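Local coordinates for hypothetical nigD-like protein (Bacteroides caccae, PDB 3QWN) that probably acts as a NigD-like immunity protein (antitoxin), by a mechanism not yet established, with an OB-type and a beta-sandwich domain, at residues Thr80-Pro85 / Ser165-Lys170; Lys119-Lys124 / Gly153-Tyr158; Val143-Tyr148 / Ile181-Lys186. One frame throughout, in Å; residues are numbered along the deposited sequence.

Contact 1: residues Thr80-Pro85 / Ser165-Lys170; sequences TPTPKP and SVPLDK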
ATOM      1  N   THR A  80       3.112  -4.646   0.990  1.00 47.77           N
ATOM      2  CA  THR A  80       2.458  -4.451   2.295  1.00 49.07           C
ATOM      3  C   THR A  80       3.565  -4.313   3.349  1.00 54.73           C
ATOM      4  O   THR A  80       3.865  -5.287   4.041  1.00 56.01           O
ATOM      5  CB  THR A  80       1.431  -5.551   2.646  1.00 55.84           C
ATOM      6  OG1 THR A  80       2.020  -6.833   2.435  1.00 62.01           O
ATOM      7  CG2 THR A  80       0.116  -5.412   1.872  1.00 48.70           C
ATOM      8  N   PRO A  81       4.256  -3.147   3.431  1.00 51.02           N
ATOM      9  CA  PRO A  81       5.355  -3.043   4.401  1.00 52.48           C
ATOM     10  C   PRO A  81       4.843  -2.781   5.815  1.00 59.88           C
ATOM     11  O   PRO A  81       4.044  -1.859   6.064  1.00 56.93           O
ATOM     12  CB  PRO A  81       6.200  -1.882   3.869  1.00 54.16           C
ATOM     13  CG  PRO A  81       5.238  -1.010   3.107  1.00 56.24           C
ATOM     14  CD  PRO A  81       4.064  -1.881   2.683  1.00 50.73           C
ATOM     15  N   THR A  82       5.312  -3.616   6.760  1.00 61.84           N
ATOM     16  CA  THR A  82       4.950  -3.432   8.158  1.00 62.97           C
ATOM     17  C   THR A  82       5.878  -2.342   8.717  1.00 67.04           C
ATOM     18  O   THR A  82       7.105  -2.479   8.576  1.00 68.44           O
ATOM     19  CB  THR A  82       5.001  -4.759   8.944  1.00 68.75           C
ATOM     20  OG1 THR A  82       4.082  -5.684   8.358  1.00 67.45           O
ATOM     21  CG2 THR A  82       4.636  -4.570  10.424  1.00 67.54           C
ATOM     22  N   PRO A  83       5.324  -1.248   9.311  1.00 60.30           N
ATOM     23  CA  PRO A  83       6.202  -0.217   9.895  1.00 60.45           C
ATOM     24  C   PRO A  83       7.122  -0.819  10.966  1.00 63.00           C
ATOM     25  O   PRO A  83       6.667  -1.556  11.847  1.00 63.10           O
ATOM     26  CB  PRO A  83       5.210   0.798  10.499  1.00 62.38           C
ATOM     27  CG  PRO A  83       3.931   0.543   9.799  1.00 65.38           C
ATOM     28  CD  PRO A  83       3.900  -0.928   9.546  1.00 60.49           C
ATOM     29  N   LYS A  84       8.422  -0.546  10.845  1.00 58.49           N
ATOM     30  CA  LYS A  84       9.430  -1.071  11.749  1.00 60.43           C
ATOM     31  C   LYS A  84      10.400   0.040  12.171  1.00 66.24           C
ATOM     32  O   LYS A  84      10.701   0.911  11.350  1.00 63.22           O
ATOM     33  CB  LYS A  84      10.182  -2.248  11.098  1.00 62.29           C
ATOM     34  CG  LYS A  84       9.412  -3.562  11.091  1.00 69.73           C
ATOM     35  CD  LYS A  84       9.928  -4.470   9.977  1.00 89.93           C
ATOM     36  CE  LYS A  84       9.013  -5.651   9.690  1.00105.63           C
ATOM     37  NZ  LYS A  84       9.400  -6.379   8.439  1.00112.51           N
ATOM     38  N   PRO A  85      10.904   0.034  13.443  1.00 67.29           N
ATOM     39  CA  PRO A  85      11.847   1.092  13.867  1.00 69.44           C
ATOM     40  C   PRO A  85      13.172   1.015  13.113  1.00 74.65           C
ATOM     41  O   PRO A  85      13.502  -0.042  12.588  1.00 74.70           O
ATOM     42  CB  PRO A  85      12.036   0.817  15.362  1.00 74.20           C
ATOM     43  CG  PRO A  85      11.735  -0.640  15.521  1.00 78.46           C
ATOM     44  CD  PRO A  85      10.645  -0.923  14.543  1.00 70.77           C
ATOM     45  N   SER A 165       0.380  -0.636   0.505  1.00 43.54           N
ATOM     46  CA  SER A 165      -0.730  -0.670   1.450  1.00 43.27           C
ATOM     47  C   SER A 165      -0.096  -0.949   2.782  1.00 50.32           C
ATOM     48  O   SER A 165       0.335  -2.079   3.025  1.00 52.57           O
ATOM     49  CB  SER A 165      -1.765  -1.725   1.069  1.00 45.41           C
ATOM     50  OG  SER A 165      -2.869  -1.177   0.370  1.00 45.78           O
ATOM     51  N   VAL A 166       0.130   0.105   3.573  1.00 46.12           N
ATOM     52  CA  VAL A 166       0.778  -0.007   4.874  1.00 49.12           C
ATOM     53  C   VAL A 166      -0.260  -0.475   5.919  1.00 59.62           C
ATOM     54  O   VAL A 166      -1.170   0.306   6.232  1.00 60.57           O
ATOM     55  CB  VAL A 166       1.463   1.322   5.318  1.00 52.37           C
ATOM     56  CG1 VAL A 166       2.259   1.111   6.595  1.00 53.89           C
ATOM     57  CG2 VAL A 166       2.352   1.892   4.222  1.00 50.91           C
ATOM     58  N   PRO A 167      -0.124  -1.707   6.498  1.00 58.61           N
ATOM     59  CA  PRO A 167      -1.089  -2.153   7.540  1.00 59.45           C
ATOM     60  C   PRO A 167      -1.033  -1.307   8.812  1.00 64.21           C
ATOM     61  O   PRO A 167       0.052  -1.003   9.292  1.00 67.08           O
ATOM     62  CB  PRO A 167      -0.665  -3.601   7.823  1.00 61.78           C
ATOM     63  CG  PRO A 167       0.764  -3.670   7.398  1.00 65.70           C
ATOM     64  CD  PRO A 167       0.901  -2.741   6.231  1.00 59.71           C
ATOM     65  N   LEU A 168      -2.199  -0.932   9.357  1.00 59.15           N
ATOM     66  CA  LEU A 168      -2.269  -0.074  10.544  1.00 59.59           C
ATOM     67  C   LEU A 168      -2.913  -0.774  11.760  1.00 68.33           C
ATOM     68  O   LEU A 168      -3.237  -0.117  12.753  1.00 70.10           O
ATOM     69  CB  LEU A 168      -3.035   1.232  10.218  1.00 57.53           C
ATOM     70  CG  LEU A 168      -2.580   2.053   9.025  1.00 58.10           C
ATOM     71  CD1 LEU A 168      -3.596   3.149   8.716  1.00 57.96           C
ATOM     72  CD2 LEU A 168      -1.190   2.612   9.232  1.00 53.57           C
ATOM     73  N   ASP A 169      -3.037  -2.106  11.700  1.00 68.15           N
ATOM     74  CA  ASP A 169      -3.628  -2.941  12.756  1.00 70.42           C
ATOM     75  C   ASP A 169      -2.842  -2.877  14.074  1.00 75.59           C
ATOM     76  O   ASP A 169      -3.461  -2.928  15.144  1.00 77.90           O
ATOM     77  CB  ASP A 169      -3.754  -4.396  12.273  1.00 73.09           C
ATOM     78  CG  ASP A 169      -4.485  -4.521  10.946  1.00 95.88           C
ATOM     79  OD1 ASP A 169      -5.652  -4.070  10.860  1.00 97.91           O
ATOM     80  OD2 ASP A 169      -3.867  -4.996   9.970  1.00106.44           O
ATOM     81  N   LYS A 170      -1.504  -2.698  14.000  1.00 70.27           N
ATOM     82  CA  LYS A 170      -0.612  -2.629  15.162  1.00 71.60           C
ATOM     83  C   LYS A 170      -0.850  -1.391  16.050  1.00 78.69           C
ATOM     84  O   LYS A 170      -0.323  -1.328  17.166  1.00 81.17           O
ATOM     85  CB  LYS A 170       0.870  -2.695  14.730  1.00 71.98           C
ATOM     86  CG  LYS A 170       1.446  -1.474  13.996  1.00 69.26           C
ATOM     87  CD  LYS A 170       2.966  -1.582  13.792  1.00 65.80           C
ATOM     88  CE  LYS A 170       3.709  -1.310  15.077  1.00 78.75           C
ATOM     89  NZ  LYS A 170       5.177  -1.471  14.916  1.00 99.49           N
TER
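V166 turns CG1 anti to its own backbone N (chi1 -173°), which lays that methyl against the ring of P83, CG1 to P83 CG 3.7 Å, and beside the carbonyl of P81, CG1 to P81 O 3.5 Å. K170 has CG set between its backbone N and carbonyl carbon (chi1 70°), and a bend at chi3 folds the chain back so that NZ comes up to the carbonyl oxygen of P83. The contact joins the edges of the two sheets of the C-terminal beta sandwich: T80-P83 is the loop that leads into the short, weakly bonded strand 84-85, outermost in the five-stranded sheet, while 165-170 finishes strand 158-167, outermost in the three-stranded sheet, and goes over into a 3-10 turn. P81, P83 and P167 have no N-H, and no backbone N-H to O hydrogen bond links the segments. At one end there is instead a CA-H...O contact, T80 CA to S165 O 3.3 Å with 156° at the hydrogen. Further along, P81 O lies 3.3 Å from P167 CD, the ring carbon bonded to the proline nitrogen. T82 and P167 cross at about a right angle, T82 OG1 to P167 CG 4.0 Å. The ring of P83 points into this seam and is backed by I130 of strand 127-133, which also touches P81 and V166. S165 OG is hydrogen-bonded outside the contact, by N113 and R54. K170 forms its salt bridge with E132, and across the contact its NZ gives only a weak hydrogen bond to P83 O, at 3.4 Å.

Contact 2: residues Lys119-Lys124 / Gly153-Tyr158; sequences KVNGGK and GDEEYY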
ATOM      1  N   LYS A 119      11.140   6.211 -11.346  1.00 40.77           N
ATOM      2  CA  LYS A 119      11.896   6.213 -12.580  1.00 40.85           C
ATOM      3  C   LYS A 119      12.796   4.989 -12.434  1.00 45.25           C
ATOM      4  O   LYS A 119      13.585   4.896 -11.488  1.00 45.11           O
ATOM      5  CB  LYS A 119      12.631   7.554 -12.840  1.00 44.75           C
ATOM      6  CG  LYS A 119      11.745   8.638 -13.477  1.00 48.22           C
ATOM      7  CD  LYS A 119      11.893   8.710 -15.007  1.00 61.14           C
ATOM      8  CE  LYS A 119      11.455  10.030 -15.610  1.00 76.49           C
ATOM      9  NZ  LYS A 119      11.622  10.029 -17.093  1.00 73.25           N
ATOM     10  N   VAL A 120      12.542   3.977 -13.286  1.00 41.28           N
ATOM     11  CA  VAL A 120      13.213   2.675 -13.263  1.00 40.75           C
ATOM     12  C   VAL A 120      13.901   2.372 -14.608  1.00 48.36           C
ATOM     13  O   VAL A 120      13.875   3.178 -15.543  1.00 48.56           O
ATOM     14  CB  VAL A 120      12.182   1.544 -12.922  1.00 40.23           C
ATOM     15  CG1 VAL A 120      11.458   1.819 -11.610  1.00 37.92           C
ATOM     16  CG2 VAL A 120      11.181   1.328 -14.072  1.00 38.30           C
ATOM     17  N   ASN A 121      14.541   1.203 -14.675  1.00 45.74           N
ATOM     18  CA  ASN A 121      15.093   0.635 -15.891  1.00 45.26           C
ATOM     19  C   ASN A 121      14.685  -0.843 -15.889  1.00 47.85           C
ATOM     20  O   ASN A 121      13.585  -1.158 -16.337  1.00 45.55           O
ATOM     21  CB  ASN A 121      16.582   0.864 -16.019  1.00 39.50           C
ATOM     22  CG  ASN A 121      17.177   0.261 -17.278  1.00 53.75           C
ATOM     23  OD1 ASN A 121      16.478  -0.115 -18.240  1.00 47.52           O
ATOM     24  ND2 ASN A 121      18.493   0.135 -17.298  1.00 42.74           N
ATOM     25  N   GLY A 122      15.496  -1.697 -15.279  1.00 46.19           N
ATOM     26  CA  GLY A 122      15.220  -3.126 -15.180  1.00 45.27           C
ATOM     27  C   GLY A 122      16.326  -3.932 -14.537  1.00 49.56           C
ATOM     28  O   GLY A 122      17.462  -3.461 -14.390  1.00 48.33           O
ATOM     29  N   GLY A 123      15.968  -5.157 -14.173  1.00 48.29           N
ATOM     30  CA  GLY A 123      16.877  -6.144 -13.600  1.00 50.38           C
ATOM     31  C   GLY A 123      17.253  -5.952 -12.148  1.00 55.35           C
ATOM     32  O   GLY A 123      18.024  -6.754 -11.608  1.00 56.77           O
ATOM     33  N   LYS A 124      16.750  -4.870 -11.522  1.00 50.95           N
ATOM     34  CA  LYS A 124      17.008  -4.521 -10.121  1.00 50.53           C
ATOM     35  C   LYS A 124      15.701  -4.421  -9.382  1.00 51.79           C
ATOM     36  O   LYS A 124      14.726  -3.858  -9.909  1.00 47.96           O
ATOM     37  CB  LYS A 124      17.802  -3.219 -10.009  1.00 52.98           C
ATOM     38  CG  LYS A 124      19.292  -3.476 -10.120  1.00 69.69           C
ATOM     39  CD  LYS A 124      19.842  -3.036 -11.448  1.00 72.66           C
ATOM     40  CE  LYS A 124      21.334  -3.191 -11.491  1.00 65.18           C
ATOM     41  NZ  LYS A 124      21.897  -2.513 -12.682  1.00 75.93           N
ATOM     42  N   GLY A 153      20.591   0.529  -7.285  1.00 53.60           N
ATOM     43  CA  GLY A 153      21.359   1.090  -8.389  1.00 54.89           C
ATOM     44  C   GLY A 153      20.661   1.142  -9.733  1.00 57.14           C
ATOM     45  O   GLY A 153      21.296   1.486 -10.735  1.00 57.28           O
ATOM     46  N   ASP A 154      19.355   0.817  -9.768  1.00 51.42           N
ATOM     47  CA  ASP A 154      18.563   0.865 -11.004  1.00 49.77           C
ATOM     48  C   ASP A 154      18.571   2.282 -11.574  1.00 55.19           C
ATOM     49  O   ASP A 154      18.422   3.242 -10.813  1.00 55.72           O
ATOM     50  CB  ASP A 154      17.113   0.399 -10.750  1.00 47.95           C
ATOM     51  CG  ASP A 154      16.372  -0.044 -11.988  1.00 50.58           C
ATOM     52  OD1 ASP A 154      17.035  -0.402 -12.980  1.00 52.35           O
ATOM     53  OD2 ASP A 154      15.129  -0.073 -11.951  1.00 55.04           O
ATOM     54  N   GLU A 155      18.793   2.412 -12.898  1.00 51.20           N
ATOM     55  CA  GLU A 155      18.847   3.708 -13.588  1.00 50.37           C
ATOM     56  C   GLU A 155      17.456   4.357 -13.594  1.00 50.59           C
ATOM     57  O   GLU A 155      16.456   3.663 -13.525  1.00 49.13           O
ATOM     58  CB  GLU A 155      19.391   3.548 -15.023  1.00 52.67           C
ATOM     59  CG  GLU A 155      20.826   3.039 -15.112  1.00 57.34           C
ATOM     60  CD  GLU A 155      21.047   1.539 -14.973  1.00 69.23           C
ATOM     61  OE1 GLU A 155      20.052   0.778 -14.934  1.00 50.81           O
ATOM     62  OE2 GLU A 155      22.224   1.119 -14.900  1.00 64.75           O
ATOM     63  N   GLU A 156      17.399   5.682 -13.635  1.00 46.76           N
ATOM     64  CA  GLU A 156      16.144   6.428 -13.607  1.00 44.09           C
ATOM     65  C   GLU A 156      15.748   6.795 -15.031  1.00 47.98           C
ATOM     66  O   GLU A 156      15.897   7.949 -15.443  1.00 48.34           O
ATOM     67  CB  GLU A 156      16.305   7.669 -12.707  1.00 45.41           C
ATOM     68  CG  GLU A 156      16.579   7.282 -11.269  1.00 48.11           C
ATOM     69  CD  GLU A 156      16.829   8.398 -10.283  1.00 63.58           C
ATOM     70  OE1 GLU A 156      17.184   9.513 -10.721  1.00 63.32           O
ATOM     71  OE2 GLU A 156      16.715   8.141  -9.064  1.00 69.85           O
ATOM     72  N   TYR A 157      15.256   5.791 -15.790  1.00 43.48           N
ATOM     73  CA  TYR A 157      14.937   5.966 -17.203  1.00 41.38           C
ATOM     74  C   TYR A 157      13.442   6.091 -17.523  1.00 40.22           C
ATOM     75  O   TYR A 157      13.069   6.947 -18.330  1.00 38.24           O
ATOM     76  CB  TYR A 157      15.495   4.785 -18.027  1.00 40.85           C
ATOM     77  CG  TYR A 157      16.992   4.653 -18.153  1.00 41.77           C
ATOM     78  CD1 TYR A 157      17.851   5.681 -17.752  1.00 44.48           C
ATOM     79  CD2 TYR A 157      17.561   3.511 -18.709  1.00 43.14           C
ATOM     80  CE1 TYR A 157      19.238   5.581 -17.927  1.00 42.21           C
ATOM     81  CE2 TYR A 157      18.947   3.393 -18.876  1.00 46.21           C
ATOM     82  CZ  TYR A 157      19.783   4.422 -18.478  1.00 52.55           C
ATOM     83  OH  TYR A 157      21.140   4.251 -18.663  1.00 56.83           O
ATOM     84  N   TYR A 158      12.616   5.172 -17.006  1.00 35.23           N
ATOM     85  CA  TYR A 158      11.183   5.075 -17.371  1.00 33.03           C
ATOM     86  C   TYR A 158      10.268   5.180 -16.177  1.00 37.93           C
ATOM     87  O   TYR A 158      10.560   4.630 -15.125  1.00 39.94           O
ATOM     88  CB  TYR A 158      10.888   3.727 -18.098  1.00 31.69           C
ATOM     89  CG  TYR A 158      11.973   3.279 -19.051  1.00 33.80           C
ATOM     90  CD1 TYR A 158      12.272   4.011 -20.199  1.00 36.32           C
ATOM     91  CD2 TYR A 158      12.706   2.123 -18.807  1.00 34.35           C
ATOM     92  CE1 TYR A 158      13.278   3.607 -21.072  1.00 36.97           C
ATOM     93  CE2 TYR A 158      13.724   1.719 -19.669  1.00 35.67           C
ATOM     94  CZ  TYR A 158      13.996   2.454 -20.809  1.00 38.10           C
ATOM     95  OH  TYR A 158      15.009   2.068 -21.661  1.00 37.58           O
TER
HETATM   96  O   HOH W   1      15.608   3.532 -10.120  1.00 42.54           O
HETATM   97  O   HOH W   2      16.386  -0.205 -20.863  1.00 43.07           O
HETATM   98  O   HOH W   3      13.831  -2.886 -12.375  1.00 43.10           O
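N121 ND2 gives E155 OE1 a nearly straight hydrogen bond (2.9 Å, 172° at the hydrogen); the oxygen lies in the amide plane but is approached from above its own carboxylate. D154 takes two backbone N-H groups at once: N121 N reaches OD2 at 3.1 Å from above the carboxylate plane, while G122 N reaches OD1, also at 3.1 Å, on the syn lone pair. OD2 additionally accepts from H126 NE2 and from a water held by K124 O, so this buried carboxylate pins the turn after strand 111-120. V120 N to Y158 O and Y158 N to V120 O are both 2.8 Å, an antiparallel hydrogen-bonded pair. Y157 N also donates to V120 O, 3.0 Å away and well above the carbonyl plane, making a classic beta bulge where the loop becomes strand 158-167 of the sandwich domain's three-stranded sheet. With CG anti to the backbone N (chi1 179°), the N121 side chain runs alongside both tyrosines, its amide 43° from the Y157 ring plane and CG 3.6 Å from CD2 of that ring. A second water bridges N121 OD1 and Y158 OH. On the outer surface, K124 lays CB on D154 CB, and K119 CB meets E156 CB at 3.7 Å, while the E156 carboxylate leads off to Y190 OH.

Contact 3: residues Val143-Tyr148 / Ile181-Lys186; sequences VNMLLY and ITIKFK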
ATOM      1  N   VAL A 143       2.134   8.869  14.859  1.00 68.82           N
ATOM      2  CA  VAL A 143       2.954   7.807  14.283  1.00 66.40           C
ATOM      3  C   VAL A 143       3.749   8.440  13.135  1.00 66.08           C
ATOM      4  O   VAL A 143       3.155   8.869  12.135  1.00 61.45           O
ATOM      5  CB  VAL A 143       2.123   6.586  13.797  1.00 68.07           C
ATOM      6  CG1 VAL A 143       3.014   5.553  13.122  1.00 66.27           C
ATOM      7  CG2 VAL A 143       1.326   5.963  14.935  1.00 69.28           C
ATOM      8  N   ASN A 144       5.075   8.530  13.295  1.00 62.00           N
ATOM      9  CA  ASN A 144       5.930   9.080  12.252  1.00 60.05           C
ATOM     10  C   ASN A 144       6.395   7.963  11.344  1.00 61.72           C
ATOM     11  O   ASN A 144       6.896   6.945  11.818  1.00 62.58           O
ATOM     12  CB  ASN A 144       7.098   9.851  12.836  1.00 61.53           C
ATOM     13  CG  ASN A 144       6.676  11.153  13.452  1.00 72.25           C
ATOM     14  OD1 ASN A 144       6.238  12.071  12.771  1.00 65.11           O
ATOM     15  ND2 ASN A 144       6.779  11.255  14.767  1.00 75.92           N
HETATM   16  N   MSE A 145       6.168   8.130  10.030  1.00 54.57           N
HETATM   17  CA  MSE A 145       6.537   7.149   9.013  1.00 51.22           C
HETATM   18  C   MSE A 145       7.429   7.766   7.968  1.00 56.30           C
HETATM   19  O   MSE A 145       7.139   8.841   7.460  1.00 57.07           O
HETATM   20  CB  MSE A 145       5.297   6.564   8.346  1.00 50.44           C
HETATM   21  CG  MSE A 145       4.431   5.755   9.271  1.00 57.18           C
HETATM   22 SE   MSE A 145       3.092   4.825   8.256  0.75 62.66          SE
HETATM   23  CE  MSE A 145       2.078   4.087   9.747  1.00 61.20           C
ATOM     24  N   LEU A 146       8.530   7.105   7.669  1.00 54.58           N
ATOM     25  CA  LEU A 146       9.457   7.537   6.634  1.00 54.47           C
ATOM     26  C   LEU A 146       9.557   6.428   5.624  1.00 56.85           C
ATOM     27  O   LEU A 146       9.784   5.280   6.007  1.00 56.02           O
ATOM     28  CB  LEU A 146      10.843   7.899   7.199  1.00 56.82           C
ATOM     29  CG  LEU A 146      11.974   8.204   6.187  1.00 60.91           C
ATOM     30  CD1 LEU A 146      11.630   9.419   5.268  1.00 60.54           C
ATOM     31  CD2 LEU A 146      13.279   8.456   6.925  1.00 60.00           C
ATOM     32  N   LEU A 147       9.358   6.760   4.335  1.00 51.40           N
ATOM     33  CA  LEU A 147       9.461   5.767   3.292  1.00 48.55           C
ATOM     34  C   LEU A 147      10.919   5.322   3.106  1.00 54.83           C
ATOM     35  O   LEU A 147      11.825   6.156   2.960  1.00 54.75           O
ATOM     36  CB  LEU A 147       8.889   6.271   1.947  1.00 45.47           C
ATOM     37  CG  LEU A 147       8.884   5.247   0.809  1.00 45.52           C
ATOM     38  CD1 LEU A 147       7.820   4.189   1.012  1.00 43.84           C
ATOM     39  CD2 LEU A 147       8.754   5.908  -0.514  1.00 44.50           C
ATOM     40  N   TYR A 148      11.113   4.002   3.117  1.00 51.05           N
ATOM     41  CA  TYR A 148      12.355   3.354   2.781  1.00 51.91           C
ATOM     42  C   TYR A 148      12.221   2.910   1.321  1.00 53.35           C
ATOM     43  O   TYR A 148      11.235   2.246   0.964  1.00 49.77           O
ATOM     44  CB  TYR A 148      12.626   2.166   3.722  1.00 54.37           C
ATOM     45  CG  TYR A 148      13.786   1.285   3.304  1.00 57.08           C
ATOM     46  CD1 TYR A 148      13.637   0.334   2.294  1.00 57.56           C
ATOM     47  CD2 TYR A 148      15.008   1.345   3.965  1.00 60.21           C
ATOM     48  CE1 TYR A 148      14.704  -0.466   1.890  1.00 56.50           C
ATOM     49  CE2 TYR A 148      16.067   0.513   3.603  1.00 62.11           C
ATOM     50  CZ  TYR A 148      15.911  -0.388   2.560  1.00 69.12           C
ATOM     51  OH  TYR A 148      16.942  -1.216   2.187  1.00 73.69           O
ATOM     52  N   ILE A 181      -5.377   8.428  16.261  1.00 83.56           N
ATOM     53  CA  ILE A 181      -3.983   8.292  15.823  1.00 79.86           C
ATOM     54  C   ILE A 181      -3.740   9.243  14.638  1.00 75.46           C
ATOM     55  O   ILE A 181      -4.623   9.416  13.802  1.00 72.10           O
ATOM     56  CB  ILE A 181      -3.684   6.791  15.498  1.00 81.62           C
ATOM     57  CG1 ILE A 181      -3.454   6.020  16.810  1.00 84.82           C
ATOM     58  CG2 ILE A 181      -2.482   6.589  14.565  1.00 79.01           C
ATOM     59  CD1 ILE A 181      -4.081   4.722  16.863  1.00 93.72           C
ATOM     60  N   THR A 182      -2.560   9.884  14.600  1.00 68.75           N
ATOM     61  CA  THR A 182      -2.180  10.793  13.521  1.00 64.98           C
ATOM     62  C   THR A 182      -0.951  10.228  12.808  1.00 65.00           C
ATOM     63  O   THR A 182       0.120  10.138  13.402  1.00 66.86           O
ATOM     64  CB  THR A 182      -1.949  12.227  14.047  1.00 67.13           C
ATOM     65  OG1 THR A 182      -3.122  12.681  14.720  1.00 71.13           O
ATOM     66  CG2 THR A 182      -1.605  13.208  12.927  1.00 59.18           C
ATOM     67  N   ILE A 183      -1.112   9.821  11.553  1.00 57.71           N
ATOM     68  CA  ILE A 183       0.019   9.296  10.791  1.00 56.99           C
ATOM     69  C   ILE A 183       0.637  10.455  10.027  1.00 58.96           C
ATOM     70  O   ILE A 183      -0.060  11.127   9.266  1.00 57.31           O
ATOM     71  CB  ILE A 183      -0.363   8.105   9.865  1.00 58.56           C
ATOM     72  CG1 ILE A 183      -0.915   6.916  10.704  1.00 60.26           C
ATOM     73  CG2 ILE A 183       0.822   7.678   8.965  1.00 56.54           C
ATOM     74  CD1 ILE A 183      -2.059   6.261  10.082  1.00 68.90           C
ATOM     75  N   LYS A 184       1.934  10.696  10.249  1.00 54.84           N
ATOM     76  CA  LYS A 184       2.701  11.731   9.566  1.00 53.98           C
ATOM     77  C   LYS A 184       3.737  11.027   8.681  1.00 57.31           C
ATOM     78  O   LYS A 184       4.707  10.455   9.183  1.00 59.99           O
ATOM     79  CB  LYS A 184       3.327  12.697  10.564  1.00 58.89           C
ATOM     80  CG  LYS A 184       2.291  13.546  11.278  1.00 63.51           C
ATOM     81  CD  LYS A 184       2.947  14.587  12.138  1.00 71.19           C
ATOM     82  CE  LYS A 184       1.941  15.354  12.960  1.00 68.62           C
ATOM     83  NZ  LYS A 184       2.582  16.491  13.644  1.00 86.32           N
ATOM     84  N   PHE A 185       3.480  11.016   7.374  1.00 49.72           N
ATOM     85  CA  PHE A 185       4.296  10.325   6.386  1.00 46.87           C
ATOM     86  C   PHE A 185       5.279  11.263   5.677  1.00 51.67           C
ATOM     87  O   PHE A 185       4.884  12.286   5.124  1.00 52.20           O
ATOM     88  CB  PHE A 185       3.391   9.608   5.355  1.00 44.86           C
ATOM     89  CG  PHE A 185       4.126   8.924   4.228  1.00 43.85           C
ATOM     90  CD1 PHE A 185       4.777   7.709   4.434  1.00 44.87           C
ATOM     91  CD2 PHE A 185       4.171   9.493   2.958  1.00 42.57           C
ATOM     92  CE1 PHE A 185       5.461   7.087   3.390  1.00 43.63           C
ATOM     93  CE2 PHE A 185       4.847   8.859   1.908  1.00 42.98           C
ATOM     94  CZ  PHE A 185       5.487   7.659   2.135  1.00 40.60           C
ATOM     95  N   LYS A 186       6.567  10.876   5.688  1.00 47.90           N
ATOM     96  CA  LYS A 186       7.676  11.558   5.021  1.00 47.89           C
ATOM     97  C   LYS A 186       8.276  10.649   3.955  1.00 48.98           C
ATOM     98  O   LYS A 186       8.200   9.421   4.063  1.00 47.28           O
ATOM     99  CB  LYS A 186       8.754  11.966   6.027  1.00 53.81           C
ATOM    100  CG  LYS A 186       8.462  13.267   6.761  1.00 59.61           C
ATOM    101  CD  LYS A 186       9.559  13.606   7.763  1.00 64.77           C
ATOM    102  CE  LYS A 186       9.111  14.617   8.788  1.00 74.09           C
ATOM    103  NZ  LYS A 186      10.244  15.106   9.621  1.00 92.92           N
TER
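V143-L147 and T182-K186 run parallel, the axes of these segments 24° apart and 4.6 Å at closest approach, laced by five backbone hydrogen bonds from V143 N to T182 O at one end to L147 N to K186 O at the other. Next to these bonds, CA-H...O contacts such as F185 CA to M145 O (3.4 Å) fill in the ladder. On the face carrying V143, M145, I183 and F185, selenomethionine M145 stretches out beyond CG across the branch of I183, SE to CG2 3.7 Å. F185 CG lies anti to the backbone N (chi1 176°), sending the ring along the neighbouring strand, where CZ comes 3.7 Å from L147 CB. This is the inner face of the beta sandwich: L112, M114 and L116 of strand 111-120 in the opposing sheet pack on M145, I183, F185 and L147. V143 CG2 and I181 CG2 extend the apolar row at 3.9 Å. The other face, with N144, L146, K184 and K186, is more polar. The N144 and K184 side chains run alongside each other, the amide OD1 3.7 Å from K184 CB, while N144 ND2 binds E136. L146 CD1 rests 3.6 Å from K186 O, and the K186 amine continues outward to a long, weak ion pair with E198.

How the contacts relate
All three contacts lie in the C-terminal sandwich domain. Contacts 1 and 3 tie its two sheets together round one apolar core, while contact 2 ties loop ends at the surface. The centres of contacts 1 and 3 are 10 Å apart: L168 CD2 packs on M145 CE at 3.6 Å, and P83 and V166 reach the same selenomethionine. Contact 2 sits at the far end of the three-stranded sheet, its centre 26 Å from each of the others, connected to contact 1 through strand 158-167. Along the chain, contact 2 is nested within the loop closed by contact 1, whereas contact 3 interleaves with both, because the chain passes from strand 142-150 through 158-167 in the other sheet before returning as 181-190.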